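Esterase E25 (Uncultured bacterium, PDB 4Q05) probably hydrolyses carboxylic ester bonds as a dimeric esterase of the bacterial hormone-sensitive lipase family. Local coordinates at residues L232-Y246 and I297-T311. Numbering follows the deposited sequence.
Sequences LGTPGADMSKTGDSY and ITGTRDLLLSATVRT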
loop_
_atom_site.group_PDB
_atom_site.type_symbol
_atom_site.label_atom_id
_atom_site.label_comp_id
_atom_site.label_asym_id
_atom_site.label_seq_id
_atom_site.Cartn_x
_atom_site.Cartn_y
_atom_site.Cartn_z
ATOM N N LEU A 232 -8.011 4.763 -10.066
ATOM C CA LEU A 232 -7.468 3.484 -10.516
ATOM C C LEU A 232 -7.585 2.436 -9.413
ATOM O O LEU A 232 -6.725 2.343 -8.521
ATOM C CB LEU A 232 -6.009 3.631 -10.931
ATOM C CG LEU A 232 -5.715 4.682 -11.999
ATOM C CD1 LEU A 232 -4.220 4.746 -12.235
ATOM C CD2 LEU A 232 -6.444 4.343 -13.299
ATOM N N GLY A 233 -8.646 1.657 -9.441
ATOM C CA GLY A 233 -8.842 0.588 -8.518
ATOM C C GLY A 233 -8.266 -0.649 -9.126
ATOM O O GLY A 233 -8.542 -0.899 -10.259
ATOM N N THR A 234 -7.454 -1.358 -8.363
ATOM C CA THR A 234 -6.784 -2.581 -8.761
ATOM C C THR A 234 -6.471 -2.620 -10.278
ATOM O O THR A 234 -6.939 -3.442 -10.992
ATOM C CB THR A 234 -7.539 -3.826 -8.249
ATOM O OG1 THR A 234 -6.823 -4.997 -8.560
ATOM C CG2 THR A 234 -8.915 -3.910 -8.822
ATOM N N PRO A 235 -5.653 -1.573 -10.716
ATOM C CA PRO A 235 -5.544 -1.459 -12.172
ATOM C C PRO A 235 -4.762 -2.580 -12.835
ATOM O O PRO A 235 -3.853 -3.097 -12.256
ATOM C CB PRO A 235 -4.826 -0.144 -12.362
ATOM C CG PRO A 235 -3.958 -0.019 -11.210
ATOM C CD PRO A 235 -4.826 -0.407 -10.125
ATOM N N GLY A 236 -5.153 -2.946 -14.038
ATOM C CA GLY A 236 -4.424 -3.918 -14.805
ATOM C C GLY A 236 -3.309 -3.183 -15.499
ATOM O O GLY A 236 -3.284 -3.090 -16.705
ATOM N N ALA A 237 -2.426 -2.611 -14.698
ATOM C CA ALA A 237 -1.407 -1.696 -15.207
ATOM C C ALA A 237 -0.244 -2.420 -15.889
ATOM O O ALA A 237 0.357 -1.906 -16.830
ATOM C CB ALA A 237 -0.894 -0.799 -14.076
ATOM N N ASP A 238 0.081 -3.609 -15.402
ATOM C CA ASP A 238 1.090 -4.460 -16.047
ATOM C C ASP A 238 0.525 -5.857 -16.190
ATOM O O ASP A 238 0.377 -6.571 -15.197
ATOM C CB ASP A 238 2.375 -4.505 -15.211
ATOM C CG ASP A 238 3.482 -5.322 -15.863
ATOM O OD1 ASP A 238 3.221 -6.008 -16.882
ATOM O OD2 ASP A 238 4.621 -5.280 -15.341
ATOM N N MET A 239 0.194 -6.249 -17.419
ATOM C CA MET A 239 -0.441 -7.550 -17.627
ATOM C C MET A 239 0.518 -8.646 -18.082
ATOM O O MET A 239 0.085 -9.749 -18.382
ATOM C CB MET A 239 -1.628 -7.447 -18.584
ATOM C CG MET A 239 -2.701 -6.438 -18.138
ATOM S SD MET A 239 -3.184 -6.609 -16.392
ATOM C CE MET A 239 -3.683 -8.335 -16.315
ATOM N N SER A 240 1.813 -8.344 -18.154
ATOM C CA SER A 240 2.799 -9.413 -18.205
ATOM C C SER A 240 2.779 -10.004 -16.815
ATOM O O SER A 240 2.232 -9.394 -15.897
ATOM C CB SER A 240 4.199 -8.884 -18.542
ATOM O OG SER A 240 4.698 -8.055 -17.507
ATOM N N LYS A 241 3.368 -11.179 -16.637
ATOM C CA LYS A 241 3.392 -11.766 -15.318
ATOM C C LYS A 241 4.569 -11.186 -14.547
ATOM O O LYS A 241 5.502 -11.891 -14.151
ATOM C CB LYS A 241 3.434 -13.293 -15.370
ATOM C CG LYS A 241 2.908 -13.922 -14.087
ATOM C CD LYS A 241 2.905 -15.433 -14.141
ATOM C CE LYS A 241 2.451 -16.011 -12.799
ATOM N NZ LYS A 241 2.496 -17.501 -12.814
ATOM N N THR A 242 4.510 -9.876 -14.352
ATOM C CA THR A 242 5.534 -9.169 -13.618
ATOM C C THR A 242 4.843 -8.484 -12.456
ATOM O O THR A 242 3.909 -7.715 -12.662
ATOM C CB THR A 242 6.199 -8.105 -14.493
ATOM O OG1 THR A 242 6.637 -8.700 -15.720
ATOM C CG2 THR A 242 7.386 -7.462 -13.760
ATOM N N GLY A 243 5.298 -8.784 -11.246
ATOM C CA GLY A 243 4.708 -8.236 -10.042
ATOM C C GLY A 243 4.665 -9.299 -8.964
ATOM O O GLY A 243 4.093 -10.370 -9.168
ATOM N N ASP A 244 5.298 -9.012 -7.828
ATOM C CA ASP A 244 5.315 -9.922 -6.688
ATOM C C ASP A 244 3.950 -10.559 -6.430
ATOM O O ASP A 244 3.849 -11.765 -6.209
ATOM C CB ASP A 244 5.755 -9.171 -5.426
ATOM C CG ASP A 244 7.265 -9.189 -5.220
ATOM O OD1 ASP A 244 7.988 -9.746 -6.068
ATOM O OD2 ASP A 244 7.726 -8.639 -4.197
ATOM N N SER A 245 2.902 -9.744 -6.441
ATOM C CA SER A 245 1.591 -10.235 -6.035
ATOM C C SER A 245 1.064 -11.334 -6.956
ATOM O O SER A 245 0.304 -12.196 -6.521
ATOM C CB SER A 245 0.577 -9.087 -5.899
ATOM O OG SER A 245 0.415 -8.358 -7.118
ATOM N N TYR A 246 1.445 -11.300 -8.227
ATOM C CA TYR A 246 1.094 -12.408 -9.126
ATOM C C TYR A 246 1.584 -13.736 -8.552
ATOM O O TYR A 246 0.973 -14.777 -8.756
ATOM C CB TYR A 246 1.727 -12.207 -10.503
ATOM C CG TYR A 246 0.992 -11.264 -11.422
ATOM C CD1 TYR A 246 -0.389 -11.328 -11.560
ATOM C CD2 TYR A 246 1.683 -10.325 -12.173
ATOM C CE1 TYR A 246 -1.066 -10.478 -12.435
ATOM C CE2 TYR A 246 1.019 -9.470 -13.047
ATOM C CZ TYR A 246 -0.357 -9.560 -13.168
ATOM O OH TYR A 246 -1.019 -8.719 -14.017
ATOM N N ILE A 297 -6.513 2.114 -5.239
ATOM C CA ILE A 297 -6.953 1.251 -4.156
ATOM C C ILE A 297 -6.691 -0.206 -4.497
ATOM O O ILE A 297 -6.823 -0.631 -5.654
ATOM C CB ILE A 297 -8.442 1.503 -3.808
ATOM C CG1 ILE A 297 -8.905 0.546 -2.705
ATOM C CG2 ILE A 297 -9.315 1.326 -5.020
ATOM C CD1 ILE A 297 -10.307 0.833 -2.248
ATOM N N THR A 298 -6.284 -0.963 -3.488
ATOM C CA THR A 298 -6.010 -2.377 -3.649
ATOM C C THR A 298 -6.056 -2.986 -2.234
ATOM O O THR A 298 -6.597 -2.372 -1.322
ATOM C CB THR A 298 -4.648 -2.604 -4.358
ATOM O OG1 THR A 298 -4.376 -4.005 -4.494
ATOM C CG2 THR A 298 -3.514 -1.937 -3.579
ATOM N N GLY A 299 -5.519 -4.184 -2.046
ATOM C CA GLY A 299 -5.550 -4.787 -0.726
ATOM C C GLY A 299 -4.514 -5.876 -0.614
ATOM O O GLY A 299 -3.885 -6.232 -1.607
ATOM N N THR A 300 -4.353 -6.425 0.590
ATOM C CA THR A 300 -3.279 -7.367 0.850
ATOM C C THR A 300 -3.408 -8.659 0.055
ATOM O O THR A 300 -2.417 -9.330 -0.186
ATOM C CB THR A 300 -3.207 -7.709 2.346
ATOM O OG1 THR A 300 -4.504 -8.120 2.778
ATOM C CG2 THR A 300 -2.765 -6.482 3.156
ATOM N N ARG A 301 -4.622 -9.026 -0.347
ATOM C CA ARG A 301 -4.808 -10.298 -1.050
ATOM C C ARG A 301 -4.986 -10.122 -2.557
ATOM O O ARG A 301 -5.266 -11.075 -3.278
ATOM C CB ARG A 301 -6.001 -11.063 -0.462
ATOM C CG ARG A 301 -5.849 -11.310 1.031
ATOM C CD ARG A 301 -6.872 -12.307 1.570
ATOM N NE ARG A 301 -6.663 -12.487 3.004
ATOM C CZ ARG A 301 -7.121 -13.515 3.708
ATOM N NH1 ARG A 301 -7.832 -14.464 3.113
ATOM N NH2 ARG A 301 -6.873 -13.585 5.015
ATOM N N ASP A 302 -4.813 -8.899 -3.032
ATOM C CA ASP A 302 -5.044 -8.599 -4.440
ATOM C C ASP A 302 -3.921 -9.166 -5.295
ATOM O O ASP A 302 -2.743 -8.889 -5.035
ATOM C CB ASP A 302 -5.083 -7.089 -4.609
ATOM C CG ASP A 302 -5.698 -6.641 -5.931
ATOM O OD1 ASP A 302 -5.818 -7.448 -6.885
ATOM O OD2 ASP A 302 -6.052 -5.448 -6.000
ATOM N N LEU A 303 -4.281 -9.942 -6.315
ATOM C CA LEU A 303 -3.309 -10.433 -7.287
ATOM C C LEU A 303 -2.657 -9.257 -8.006
ATOM O O LEU A 303 -1.531 -9.377 -8.492
ATOM C CB LEU A 303 -3.978 -11.346 -8.323
ATOM C CG LEU A 303 -3.048 -12.295 -9.080
ATOM C CD1 LEU A 303 -2.644 -13.444 -8.162
ATOM C CD2 LEU A 303 -3.705 -12.836 -10.372
ATOM N N LEU A 304 -3.369 -8.130 -8.075
ATOM C CA LEU A 304 -2.845 -6.924 -8.728
ATOM C C LEU A 304 -2.336 -5.877 -7.732
ATOM O O LEU A 304 -2.154 -4.703 -8.083
ATOM C CB LEU A 304 -3.889 -6.277 -9.643
ATOM C CG LEU A 304 -4.453 -7.203 -10.732
ATOM C CD1 LEU A 304 -5.364 -6.418 -11.669
ATOM C CD2 LEU A 304 -3.312 -7.830 -11.509
ATOM N N LEU A 305 -2.106 -6.298 -6.499
ATOM C CA LEU A 305 -1.479 -5.412 -5.519
ATOM C C LEU A 305 -0.211 -4.763 -6.098
ATOM O O LEU A 305 -0.041 -3.549 -6.020
ATOM C CB LEU A 305 -1.152 -6.186 -4.242
ATOM C CG LEU A 305 -0.250 -5.483 -3.229
ATOM C CD1 LEU A 305 -0.887 -4.185 -2.733
ATOM C CD2 LEU A 305 0.089 -6.421 -2.055
ATOM N N SER A 306 0.672 -5.577 -6.683
ATOM C CA SER A 306 1.923 -5.075 -7.252
ATOM C C SER A 306 1.647 -4.090 -8.387
ATOM O O SER A 306 2.263 -3.019 -8.463
ATOM C CB SER A 306 2.804 -6.238 -7.760
ATOM O OG SER A 306 3.365 -6.965 -6.683
ATOM N N ALA A 307 0.726 -4.444 -9.278
ATOM C CA ALA A 307 0.397 -3.550 -10.392
ATOM C C ALA A 307 -0.019 -2.195 -9.838
ATOM O O ALA A 307 0.305 -1.137 -10.400
ATOM C CB ALA A 307 -0.737 -4.140 -11.260
ATOM N N THR A 308 -0.734 -2.232 -8.719
ATOM C CA THR A 308 -1.285 -1.017 -8.148
ATOM C C THR A 308 -0.204 -0.142 -7.515
ATOM O O THR A 308 -0.099 1.055 -7.805
ATOM C CB THR A 308 -2.362 -1.340 -7.091
ATOM O OG1 THR A 308 -3.364 -2.174 -7.695
ATOM C CG2 THR A 308 -3.001 -0.031 -6.565
ATOM N N VAL A 309 0.592 -0.744 -6.649
ATOM C CA VAL A 309 1.562 0.030 -5.889
ATOM C C VAL A 309 2.719 0.447 -6.791
ATOM O O VAL A 309 3.324 1.495 -6.584
ATOM C CB VAL A 309 2.067 -0.714 -4.631
ATOM C CG1 VAL A 309 0.882 -1.099 -3.737
ATOM C CG2 VAL A 309 2.899 -1.936 -4.990
ATOM N N ARG A 310 3.008 -0.370 -7.798
ATOM C CA ARG A 310 4.008 -0.007 -8.801
ATOM C C ARG A 310 3.519 1.208 -9.549
ATOM O O ARG A 310 4.290 2.109 -9.848
ATOM C CB ARG A 310 4.283 -1.154 -9.770
ATOM C CG ARG A 310 5.127 -2.279 -9.169
ATOM C CD ARG A 310 5.174 -3.465 -10.110
ATOM N NE ARG A 310 5.818 -3.108 -11.370
ATOM C CZ ARG A 310 5.678 -3.779 -12.507
ATOM N NH1 ARG A 310 4.895 -4.849 -12.565
ATOM N NH2 ARG A 310 6.303 -3.366 -13.596
ATOM N N THR A 311 2.224 1.259 -9.834
ATOM C CA THR A 311 1.685 2.412 -10.543
ATOM C C THR A 311 1.692 3.653 -9.647
ATOM O O THR A 311 2.060 4.737 -10.082
ATOM C CB THR A 311 0.261 2.158 -11.072
ATOM O OG1 THR A 311 0.283 1.088 -12.032
ATOM C CG2 THR A 311 -0.280 3.417 -11.724
#
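S245 and S306 grip each other reciprocally: S245 N donates to S306 OG and S306 N to S245 OG, each at 2.8 Å. Chi1 of 59° sets S245 OG between its own backbone N and carbonyl carbon, where it also donates to L303 O at 2.6 Å, from above the carbonyl plane. The hydroxyl thus ties the first turn of helix 305-317 to the start of helix 244-248. Beside it, the Y246 ring packs against L303 and L304 in the turn before helix 305-317: the Y246 and L304 side chains cross at a slant, Y246 CE1 lying 3.6 Å from L304 CD2, and L303 CG packs against Y246 CD1. D238 reaches out to R310, whose NH1 and NH2 approach end-on and share the single oxygen OD2, NH1 at 2.8 Å; the carboxylate and guanidinium planes are turned 66° apart. D238 OD1 is held by S240 N and OG, which fixes the carboxylate's rotation. A237 CB is tight against T311 OG1 at 3.0 Å, whereas packing is looser where L232 CD1 meets T311 CG2 at 4.2 Å. The D244 edge faces not solvent but the second subunit, whose T300 and R301 bind the D244 carboxylate and whose E328 is the main polar partner of S306. Farther along, strands 229-235 and 294-299 pair in parallel, with T234 N to I297 O nearly straight at 2.9 Å. T234 OG1 donates to the syn lone pair of D302 OD2 at 2.7 Å, an oxygen that also accepts from T298 OG1, while H332 ND1 bonds the same T234 hydroxyl. By family pattern D302, H332 and S206 of the GxSxG elbow probably form the catalytic triad: loops following adjacent parallel strands, which in the alpha/beta hydrolase fold probably carry the catalytic residues.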